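Local coordinates for probable outer membrane protein (PDB 3DWO) that probably lets long-chain fatty acids or other hydrophobic compounds cross the bacterial outer membrane, as a FadL-family beta-barrel channel, at residues A11-G19 and R378-G386; A30-F39 and S149-L160. All blocks are in the same frame, centred on the assembly; numbering follows the deposited sequence.

Contact 1: A11-G19 and R378-G386; sequences AGWGRAMAG and RYFASLGAG. With C8E ((hydroxyethyloxy)tri(ethyloxy)octane), chain F; C8E ((hydroxyethyloxy)tri(ethyloxy)octane), chain E.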
loop_
_atom_site.group_PDB
_atom_site.type_symbol
_atom_site.label_atom_id
_atom_site.label_comp_id
_atom_site.label_asym_id
_atom_site.label_seq_id
_atom_site.Cartn_x
_atom_site.Cartn_y
_atom_site.Cartn_z
ATOM N N ALA A 11 -14.936 -1.852 -13.463
ATOM C CA ALA A 11 -16.325 -1.724 -13.037
ATOM C C ALA A 11 -16.320 -1.401 -11.546
ATOM O O ALA A 11 -17.021 -0.501 -11.100
ATOM C CB ALA A 11 -17.082 -3.024 -13.294
ATOM N N GLY A 12 -15.516 -2.134 -10.783
ATOM C CA GLY A 12 -15.424 -1.886 -9.351
ATOM C C GLY A 12 -14.984 -0.458 -9.063
ATOM O O GLY A 12 -15.576 0.225 -8.219
ATOM N N TRP A 13 -13.951 0.005 -9.764
ATOM C CA TRP A 13 -13.468 1.367 -9.568
ATOM C C TRP A 13 -14.565 2.375 -9.864
ATOM O O TRP A 13 -14.658 3.410 -9.203
ATOM C CB TRP A 13 -12.258 1.661 -10.464
ATOM C CG TRP A 13 -10.949 1.269 -9.845
ATOM C CD1 TRP A 13 -10.195 0.172 -10.144
ATOM C CD2 TRP A 13 -10.268 1.945 -8.780
ATOM N NE1 TRP A 13 -9.090 0.119 -9.332
ATOM C CE2 TRP A 13 -9.109 1.193 -8.483
ATOM C CE3 TRP A 13 -10.526 3.112 -8.046
ATOM C CZ2 TRP A 13 -8.207 1.569 -7.481
ATOM C CZ3 TRP A 13 -9.627 3.487 -7.048
ATOM C CH2 TRP A 13 -8.481 2.714 -6.777
ATOM N N GLY A 14 -15.392 2.065 -10.861
ATOM C CA GLY A 14 -16.472 2.958 -11.245
ATOM C C GLY A 14 -17.507 3.194 -10.159
ATOM O O GLY A 14 -18.166 4.233 -10.140
ATOM N N ARG A 15 -17.662 2.234 -9.253
ATOM C CA ARG A 15 -18.627 2.381 -8.168
ATOM C C ARG A 15 -17.963 2.405 -6.794
ATOM O O ARG A 15 -18.570 2.021 -5.790
ATOM C CB ARG A 15 -19.675 1.266 -8.234
ATOM C CG ARG A 15 -19.105 -0.125 -8.427
ATOM C CD ARG A 15 -20.214 -1.165 -8.483
ATOM N NE ARG A 15 -19.672 -2.503 -8.698
ATOM C CZ ARG A 15 -19.676 -3.142 -9.862
ATOM N NH1 ARG A 15 -20.203 -2.579 -10.939
ATOM N NH2 ARG A 15 -19.137 -4.347 -9.950
ATOM N N ALA A 16 -16.720 2.879 -6.757
ATOM C CA ALA A 16 -15.950 2.973 -5.519
ATOM C C ALA A 16 -15.887 1.646 -4.774
ATOM O O ALA A 16 -15.899 1.616 -3.541
ATOM C CB ALA A 16 -16.540 4.053 -4.612
ATOM N N MET A 17 -15.817 0.552 -5.531
ATOM C CA MET A 17 -15.735 -0.793 -4.960
ATOM C C MET A 17 -16.970 -1.233 -4.163
ATOM O O MET A 17 -16.931 -2.252 -3.474
ATOM C CB MET A 17 -14.498 -0.909 -4.060
ATOM C CG MET A 17 -13.159 -0.976 -4.793
ATOM S SD MET A 17 -12.680 0.542 -5.646
ATOM C CE MET A 17 -12.140 1.544 -4.267
ATOM N N ALA A 18 -18.061 -0.476 -4.251
ATOM C CA ALA A 18 -19.276 -0.823 -3.515
ATOM C C ALA A 18 -19.867 -2.139 -4.013
ATOM O O ALA A 18 -20.017 -2.349 -5.213
ATOM C CB ALA A 18 -20.307 0.297 -3.644
ATOM N N GLY A 19 -20.202 -3.024 -3.081
ATOM C CA GLY A 19 -20.768 -4.307 -3.455
ATOM C C GLY A 19 -19.700 -5.355 -3.696
ATOM O O GLY A 19 -20.009 -6.520 -3.952
ATOM N N ARG A 378 -9.600 8.978 3.769
ATOM C CA ARG A 378 -9.893 9.400 2.401
ATOM C C ARG A 378 -11.366 9.261 2.053
ATOM O O ARG A 378 -12.078 8.420 2.603
ATOM C CB ARG A 378 -9.129 8.568 1.360
ATOM C CG ARG A 378 -7.642 8.370 1.572
ATOM C CD ARG A 378 -7.364 7.191 2.484
ATOM N NE ARG A 378 -5.963 6.791 2.422
ATOM C CZ ARG A 378 -5.419 6.141 1.398
ATOM N NH1 ARG A 378 -6.161 5.812 0.349
ATOM N NH2 ARG A 378 -4.131 5.825 1.415
ATOM N N TYR A 379 -11.812 10.106 1.131
ATOM C CA TYR A 379 -13.169 10.039 0.621
ATOM C C TYR A 379 -12.954 9.683 -0.845
ATOM O O TYR A 379 -12.158 10.326 -1.530
ATOM C CB TYR A 379 -13.886 11.388 0.712
ATOM C CG TYR A 379 -14.684 11.606 1.976
ATOM C CD1 TYR A 379 -15.413 10.569 2.556
ATOM C CD2 TYR A 379 -14.748 12.865 2.567
ATOM C CE1 TYR A 379 -16.183 10.781 3.695
ATOM C CE2 TYR A 379 -15.516 13.092 3.704
ATOM C CZ TYR A 379 -16.229 12.047 4.262
ATOM O OH TYR A 379 -16.980 12.275 5.393
ATOM N N PHE A 380 -13.635 8.650 -1.322
ATOM C CA PHE A 380 -13.500 8.239 -2.713
ATOM C C PHE A 380 -14.767 8.593 -3.488
ATOM O O PHE A 380 -15.881 8.329 -3.025
ATOM C CB PHE A 380 -13.357 6.713 -2.995
ATOM C CG PHE A 380 -12.078 6.140 -2.672
ATOM C CD1 PHE A 380 -11.429 5.321 -3.592
ATOM C CD2 PHE A 380 -11.524 6.290 -1.404
ATOM C CE1 PHE A 380 -10.244 4.661 -3.255
ATOM C CE2 PHE A 380 -10.339 5.634 -1.058
ATOM C CZ PHE A 380 -9.699 4.817 -1.987
ATOM N N ALA A 381 -14.589 9.205 -4.654
ATOM C CA ALA A 381 -15.705 9.579 -5.522
ATOM C C ALA A 381 -15.420 8.982 -6.898
ATOM O O ALA A 381 -14.421 9.330 -7.530
ATOM C CB ALA A 381 -15.819 11.101 -5.616
ATOM N N SER A 382 -16.292 8.088 -7.361
ATOM C CA SER A 382 -16.086 7.432 -8.651
ATOM C C SER A 382 -17.249 7.525 -9.635
ATOM O O SER A 382 -18.416 7.597 -9.243
ATOM C CB SER A 382 -15.779 5.944 -8.444
ATOM O OG SER A 382 -14.709 5.738 -7.540
ATOM N N LEU A 383 -16.896 7.495 -10.919
ATOM C CA LEU A 383 -17.853 7.518 -12.023
ATOM C C LEU A 383 -17.377 6.444 -12.998
ATOM O O LEU A 383 -16.173 6.298 -13.215
ATOM C CB LEU A 383 -17.851 8.880 -12.724
ATOM C CG LEU A 383 -18.399 10.071 -11.942
ATOM C CD1 LEU A 383 -18.261 11.323 -12.794
ATOM C CD2 LEU A 383 -19.860 9.827 -11.570
ATOM N N GLY A 384 -18.311 5.691 -13.576
ATOM C CA GLY A 384 -17.929 4.652 -14.515
ATOM C C GLY A 384 -18.947 4.388 -15.609
ATOM O O GLY A 384 -20.109 4.779 -15.503
ATOM N N ALA A 385 -18.504 3.723 -16.671
ATOM C CA ALA A 385 -19.378 3.392 -17.786
ATOM C C ALA A 385 -18.935 2.079 -18.421
ATOM O O ALA A 385 -17.751 1.742 -18.405
ATOM C CB ALA A 385 -19.360 4.508 -18.819
ATOM N N GLY A 386 -19.895 1.340 -18.971
ATOM C CA GLY A 386 -19.594 0.070 -19.607
ATOM C C GLY A 386 -20.318 -0.076 -20.933
ATOM O O GLY A 386 -21.462 0.353 -21.079
HETATM C C2 C8E F . -14.649 16.281 -0.656
HETATM C C3 C8E F . -14.606 16.907 0.666
HETATM C C4 C8E F . -13.201 17.091 1.014
HETATM C C5 C8E F . -12.967 16.567 2.396
HETATM C C6 C8E F . -11.590 16.103 2.574
HETATM C C7 C8E F . -11.777 14.655 2.514
HETATM C C8 C8E F . -11.002 13.975 3.583
HETATM O O9 C8E F . -11.450 12.895 4.396
HETATM C C10 C8E F . -12.581 13.089 5.225
HETATM C C11 C8E F . -12.818 11.785 5.932
HETATM C C1 C8E E . 4.683 1.005 -7.891
HETATM C C2 C8E E . 4.025 1.830 -6.886
HETATM C C3 C8E E . 2.842 1.221 -6.287
HETATM C C4 C8E E . 1.679 1.750 -6.978
HETATM C C5 C8E E . 0.654 2.110 -5.977
HETATM C C6 C8E E . -0.642 2.201 -6.612
HETATM C C7 C8E E . -1.407 2.798 -5.537
HETATM C C8 C8E E . -2.252 3.852 -6.112
HETATM O O9 C8E E . -3.429 4.399 -5.560
HETATM C C10 C8E E . -4.542 3.565 -5.309
HETATM C C11 C8E E . -5.572 4.482 -4.727
HETATM O O12 C8E E . -5.066 5.148 -3.552
HETATM C C13 C8E E . -5.838 6.300 -3.110
HETATM C C14 C8E E . -5.275 7.560 -2.379
HETATM O O15 C8E E . -4.153 8.432 -2.695
HETATM C C16 C8E E . -2.939 7.955 -2.080
HETATM C C17 C8E E . -2.674 8.514 -0.673
HETATM O O18 C8E E . -1.654 9.494 -0.394
HETATM C C19 C8E E . -0.376 8.883 -0.058
HETATM C C20 C8E E . 0.290 8.985 1.362
HETATM O O21 C8E E . 0.255 7.839 2.217
#

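Contact 2: A30-F39 and S149-L160; sequences AFNNPAAMAF and SLSFKVNDNFSL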
loop_
_atom_site.group_PDB
_atom_site.type_symbol
_atom_site.label_atom_id
_atom_site.label_comp_id
_atom_site.label_asym_id
_atom_site.label_seq_id
_atom_site.Cartn_x
_atom_site.Cartn_y
_atom_site.Cartn_z
ATOM N N ALA A 30 -12.873 -14.133 -8.479
ATOM C CA ALA A 30 -11.841 -15.162 -8.412
ATOM C C ALA A 30 -10.889 -14.916 -7.236
ATOM O O ALA A 30 -10.283 -15.852 -6.710
ATOM C CB ALA A 30 -11.066 -15.204 -9.720
ATOM N N PHE A 31 -10.770 -13.662 -6.813
ATOM C CA PHE A 31 -9.883 -13.331 -5.702
ATOM C C PHE A 31 -10.607 -12.715 -4.505
ATOM O O PHE A 31 -10.471 -13.188 -3.379
ATOM C CB PHE A 31 -8.783 -12.372 -6.175
ATOM C CG PHE A 31 -7.885 -11.880 -5.071
ATOM C CD1 PHE A 31 -7.009 -12.747 -4.426
ATOM C CD2 PHE A 31 -7.927 -10.548 -4.664
ATOM C CE1 PHE A 31 -6.188 -12.295 -3.392
ATOM C CE2 PHE A 31 -7.111 -10.086 -3.629
ATOM C CZ PHE A 31 -6.239 -10.961 -2.992
ATOM N N ASN A 32 -11.379 -11.665 -4.762
ATOM C CA ASN A 32 -12.096 -10.947 -3.715
ATOM C C ASN A 32 -13.069 -11.790 -2.879
ATOM O O ASN A 32 -13.090 -11.681 -1.651
ATOM C CB ASN A 32 -12.770 -9.731 -4.346
ATOM C CG ASN A 32 -11.753 -8.788 -4.989
ATOM O OD1 ASN A 32 -10.800 -8.359 -4.335
ATOM N ND2 ASN A 32 -11.942 -8.471 -6.269
ATOM N N ASN A 33 -13.879 -12.613 -3.531
ATOM C CA ASN A 33 -14.781 -13.512 -2.817
ATOM C C ASN A 33 -15.025 -14.667 -3.766
ATOM O O ASN A 33 -15.964 -14.649 -4.563
ATOM C CB ASN A 33 -16.114 -12.852 -2.443
ATOM C CG ASN A 33 -16.883 -13.658 -1.393
ATOM O OD1 ASN A 33 -16.926 -14.891 -1.451
ATOM N ND2 ASN A 33 -17.485 -12.967 -0.430
ATOM N N PRO A 34 -14.163 -15.691 -3.702
ATOM C CA PRO A 34 -14.277 -16.868 -4.567
ATOM C C PRO A 34 -15.641 -17.563 -4.533
ATOM O O PRO A 34 -16.058 -18.164 -5.519
ATOM C CB PRO A 34 -13.128 -17.761 -4.085
ATOM C CG PRO A 34 -12.965 -17.373 -2.643
ATOM C CD PRO A 34 -13.099 -15.873 -2.699
ATOM N N ALA A 35 -16.341 -17.472 -3.409
ATOM C CA ALA A 35 -17.651 -18.106 -3.294
ATOM C C ALA A 35 -18.640 -17.596 -4.344
ATOM O O ALA A 35 -19.434 -18.370 -4.876
ATOM C CB ALA A 35 -18.217 -17.888 -1.890
ATOM N N ALA A 36 -18.586 -16.300 -4.646
ATOM C CA ALA A 36 -19.490 -15.693 -5.622
ATOM C C ALA A 36 -19.309 -16.284 -7.014
ATOM O O ALA A 36 -20.147 -16.110 -7.903
ATOM C CB ALA A 36 -19.275 -14.182 -5.663
ATOM N N MET A 37 -18.204 -16.988 -7.193
ATOM C CA MET A 37 -17.873 -17.616 -8.462
ATOM C C MET A 37 -18.894 -18.717 -8.796
ATOM O O MET A 37 -19.117 -19.052 -9.962
ATOM C CB MET A 37 -16.469 -18.204 -8.338
ATOM C CG MET A 37 -15.614 -18.116 -9.570
ATOM S SD MET A 37 -13.869 -18.271 -9.131
ATOM C CE MET A 37 -13.877 -19.701 -8.058
ATOM N N ALA A 38 -19.517 -19.267 -7.759
ATOM C CA ALA A 38 -20.494 -20.335 -7.922
ATOM C C ALA A 38 -21.765 -19.877 -8.636
ATOM O O ALA A 38 -22.611 -20.693 -8.990
ATOM C CB ALA A 38 -20.845 -20.920 -6.558
ATOM N N PHE A 39 -21.894 -18.574 -8.854
ATOM C CA PHE A 39 -23.073 -18.042 -9.515
ATOM C C PHE A 39 -22.766 -17.413 -10.862
ATOM O O PHE A 39 -23.610 -16.743 -11.452
ATOM C CB PHE A 39 -23.764 -17.048 -8.582
ATOM C CG PHE A 39 -24.279 -17.684 -7.328
ATOM C CD1 PHE A 39 -25.429 -18.470 -7.355
ATOM C CD2 PHE A 39 -23.580 -17.563 -6.134
ATOM C CE1 PHE A 39 -25.873 -19.131 -6.205
ATOM C CE2 PHE A 39 -24.012 -18.219 -4.981
ATOM C CZ PHE A 39 -25.161 -19.006 -5.017
ATOM N N SER A 149 -8.263 -20.162 -7.213
ATOM C CA SER A 149 -9.343 -20.378 -6.258
ATOM C C SER A 149 -10.388 -21.362 -6.747
ATOM O O SER A 149 -10.466 -21.682 -7.936
ATOM C CB SER A 149 -10.022 -19.054 -5.903
ATOM O OG SER A 149 -10.636 -18.481 -7.044
ATOM N N LEU A 150 -11.206 -21.823 -5.810
ATOM C CA LEU A 150 -12.242 -22.791 -6.112
ATOM C C LEU A 150 -13.518 -22.431 -5.361
ATOM O O LEU A 150 -13.460 -21.986 -4.216
ATOM C CB LEU A 150 -11.762 -24.174 -5.673
ATOM C CG LEU A 150 -12.219 -25.399 -6.457
ATOM C CD1 LEU A 150 -11.745 -25.284 -7.907
ATOM C CD2 LEU A 150 -11.647 -26.653 -5.800
ATOM N N SER A 151 -14.667 -22.618 -6.004
ATOM C CA SER A 151 -15.939 -22.334 -5.348
ATOM C C SER A 151 -16.802 -23.589 -5.352
ATOM O O SER A 151 -16.743 -24.395 -6.281
ATOM C CB SER A 151 -16.684 -21.203 -6.056
ATOM O OG SER A 151 -17.137 -21.614 -7.327
ATOM N N PHE A 152 -17.596 -23.753 -4.301
ATOM C CA PHE A 152 -18.480 -24.904 -4.185
ATOM C C PHE A 152 -19.891 -24.457 -3.827
ATOM O O PHE A 152 -20.109 -23.833 -2.791
ATOM C CB PHE A 152 -17.958 -25.873 -3.121
ATOM C CG PHE A 152 -18.859 -27.052 -2.883
ATOM C CD1 PHE A 152 -19.647 -27.123 -1.740
ATOM C CD2 PHE A 152 -18.927 -28.090 -3.809
ATOM C CE1 PHE A 152 -20.493 -28.215 -1.520
ATOM C CE2 PHE A 152 -19.767 -29.186 -3.601
ATOM C CZ PHE A 152 -20.551 -29.248 -2.455
ATOM N N LYS A 153 -20.845 -24.772 -4.696
ATOM C CA LYS A 153 -22.230 -24.404 -4.455
ATOM C C LYS A 153 -22.911 -25.424 -3.543
ATOM O O LYS A 153 -23.015 -26.602 -3.880
ATOM C CB LYS A 153 -22.984 -24.292 -5.784
ATOM C CG LYS A 153 -24.413 -23.806 -5.626
ATOM C CD LYS A 153 -24.905 -23.047 -6.850
ATOM C CE LYS A 153 -24.982 -23.931 -8.079
ATOM N NZ LYS A 153 -25.493 -23.171 -9.255
ATOM N N VAL A 154 -23.358 -24.963 -2.377
ATOM C CA VAL A 154 -24.030 -25.821 -1.407
ATOM C C VAL A 154 -25.518 -25.894 -1.732
ATOM O O VAL A 154 -26.108 -26.972 -1.757
ATOM C CB VAL A 154 -23.865 -25.274 0.024
ATOM C CG1 VAL A 154 -24.552 -26.201 1.019
ATOM C CG2 VAL A 154 -22.392 -25.125 0.356
ATOM N N ASN A 155 -26.109 -24.726 -1.965
ATOM C CA ASN A 155 -27.522 -24.591 -2.317
ATOM C C ASN A 155 -27.597 -23.581 -3.443
ATOM O O ASN A 155 -26.573 -23.105 -3.932
ATOM C CB ASN A 155 -28.351 -24.040 -1.151
ATOM C CG ASN A 155 -28.358 -24.954 0.045
ATOM O OD1 ASN A 155 -28.555 -26.161 -0.084
ATOM N ND2 ASN A 155 -28.156 -24.383 1.228
ATOM N N ASP A 156 -28.815 -23.244 -3.843
ATOM C CA ASP A 156 -29.012 -22.259 -4.892
ATOM C C ASP A 156 -29.067 -20.905 -4.197
ATOM O O ASP A 156 -29.304 -19.876 -4.827
ATOM C CB ASP A 156 -30.322 -22.531 -5.633
ATOM C CG ASP A 156 -30.380 -23.931 -6.220
ATOM O OD1 ASP A 156 -29.498 -24.273 -7.039
ATOM O OD2 ASP A 156 -31.306 -24.691 -5.862
ATOM N N ASN A 157 -28.841 -20.924 -2.885
ATOM C CA ASN A 157 -28.867 -19.707 -2.076
ATOM C C ASN A 157 -27.604 -19.558 -1.231
ATOM O O ASN A 157 -27.469 -18.595 -0.475
ATOM C CB ASN A 157 -30.078 -19.724 -1.136
ATOM C CG ASN A 157 -31.351 -20.145 -1.833
ATOM O OD1 ASN A 157 -31.755 -19.546 -2.833
ATOM N ND2 ASN A 157 -31.994 -21.185 -1.312
ATOM N N PHE A 158 -26.681 -20.504 -1.358
ATOM C CA PHE A 158 -25.464 -20.457 -0.564
ATOM C C PHE A 158 -24.299 -21.201 -1.206
ATOM O O PHE A 158 -24.473 -22.258 -1.810
ATOM C CB PHE A 158 -25.738 -21.047 0.818
ATOM C CG PHE A 158 -24.612 -20.865 1.785
ATOM C CD1 PHE A 158 -24.355 -19.618 2.343
ATOM C CD2 PHE A 158 -23.807 -21.938 2.143
ATOM C CE1 PHE A 158 -23.309 -19.442 3.246
ATOM C CE2 PHE A 158 -22.759 -21.772 3.045
ATOM C CZ PHE A 158 -22.510 -20.523 3.597
ATOM N N SER A 159 -23.106 -20.639 -1.063
ATOM C CA SER A 159 -21.904 -21.243 -1.616
ATOM C C SER A 159 -20.695 -20.837 -0.789
ATOM O O SER A 159 -20.745 -19.874 -0.024
ATOM C CB SER A 159 -21.698 -20.808 -3.068
ATOM O OG SER A 159 -21.465 -19.414 -3.164
ATOM N N LEU A 160 -19.610 -21.581 -0.955
ATOM C CA LEU A 160 -18.376 -21.314 -0.241
ATOM C C LEU A 160 -17.250 -21.199 -1.256
ATOM O O LEU A 160 -17.391 -21.632 -2.402
ATOM C CB LEU A 160 -18.088 -22.448 0.745
ATOM C CG LEU A 160 -19.216 -22.728 1.745
ATOM C CD1 LEU A 160 -18.866 -23.935 2.593
ATOM C CD2 LEU A 160 -19.440 -21.509 2.618
#

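Contact 1: A11-G19 and R378-G386
The N-terminal plug of the FadL-type barrel meets the inner wall here, with G14 of helix 10-14 lying against G384 of strand 378-388. Neither residue has a side chain, and the two CA atoms come within 4.0 Å. The helix closes in a Schellman motif. A16 is its C-prime residue, with positive phi, and M17 N bonds to G12 O at 2.7 Å. R15 N reaches the same oxygen from the opposite face of its plane. The turn brings A16 CB to 3.8 Å from S382 OG; the hydroxyl itself is hydrogen-bonded to S402 on the next strand.

Further along the wall, F380 points into the barrel. With CG beside the backbone N and anti to the carbonyl carbon (chi1 -74°), its ring comes to M17 and W13. These two plug side chains meet at F380 CE1. M17 CE approaches it obliquely at 3.8 Å, and W13 CZ3 meets the ring edge 4.0 Å away. M17 also folds back, its bent chain placing SD over one face of the W13 indole near the rim.

The oxyethylene part of one detergent, C8E of chain E, runs past this cluster. Its C11 sits at the indole edge, 4.0 Å from W13 CH2. Its C17 lies over a face of the R378 guanidinium, which also forms a salt bridge with D375. On the outer side of the strand, the Y379 ring lays a face against C8E of chain F.

Contact 2: A30-F39 and S149-L160
S149 and S159 each turn OG into the position between backbone N and carbonyl carbon (chi1 63° and 64°), and so reach carbonyls of segment 30-39. The segment belongs to the N-terminal plug of the FadL-type barrel. The serines line the inner side of a beta hairpin in the wall, formed by strands 138-153 and 158-177.

S149 OG donates to A30 O at 2.7 Å. It lies in the carbonyl plane, on a lone pair. S159 OG donates to A35 O at 2.9 Å, but from 57° above the carbonyl plane. A38 N takes the other face of A35 O, so two bonds grip this oxygen from opposite sides.

Small side chains let the plug lie close to the wall. A38 CB meets S159 CB at 3.6 Å, and A35 CB packs on L160 C at 3.5 Å. M37 bends at its last torsion and lays CE 3.6 Å from S149 OG. M37 CB comes equally near S151 OG. Outside the hairpin, V219 on strand 201-220 also packs on A35 and S159.

F39 reaches toward the turn of the hairpin. F158 N sits at the edge of its ring. The K153 chain passes the F39 ring obliquely, with CD 4.1 Å from F39 CE1. At another ring carbon, F39 CE2 rests 3.3 Å from S159 OG.

Both contacts press the N-terminal plug against the inside of the barrel wall, at places whose centres are 23 Å apart. Helices 10-14 and 29-32 follow each other in the chain, and contact 2 is nested within the loop that contact 1 closes. The 11-19/378-386 contact is the more buried. It rests on bare glycine backbone and on a cluster of aromatic and methionine side chains. Detergent lies by both contacts, and in contact 1 it reaches W13 of the plug. The 30-39/149-160 contact is partly buried and runs out to the turn of a hairpin. It buries more surface, 560 against 303 Å², and two serine-to-carbonyl hydrogen bonds cross it.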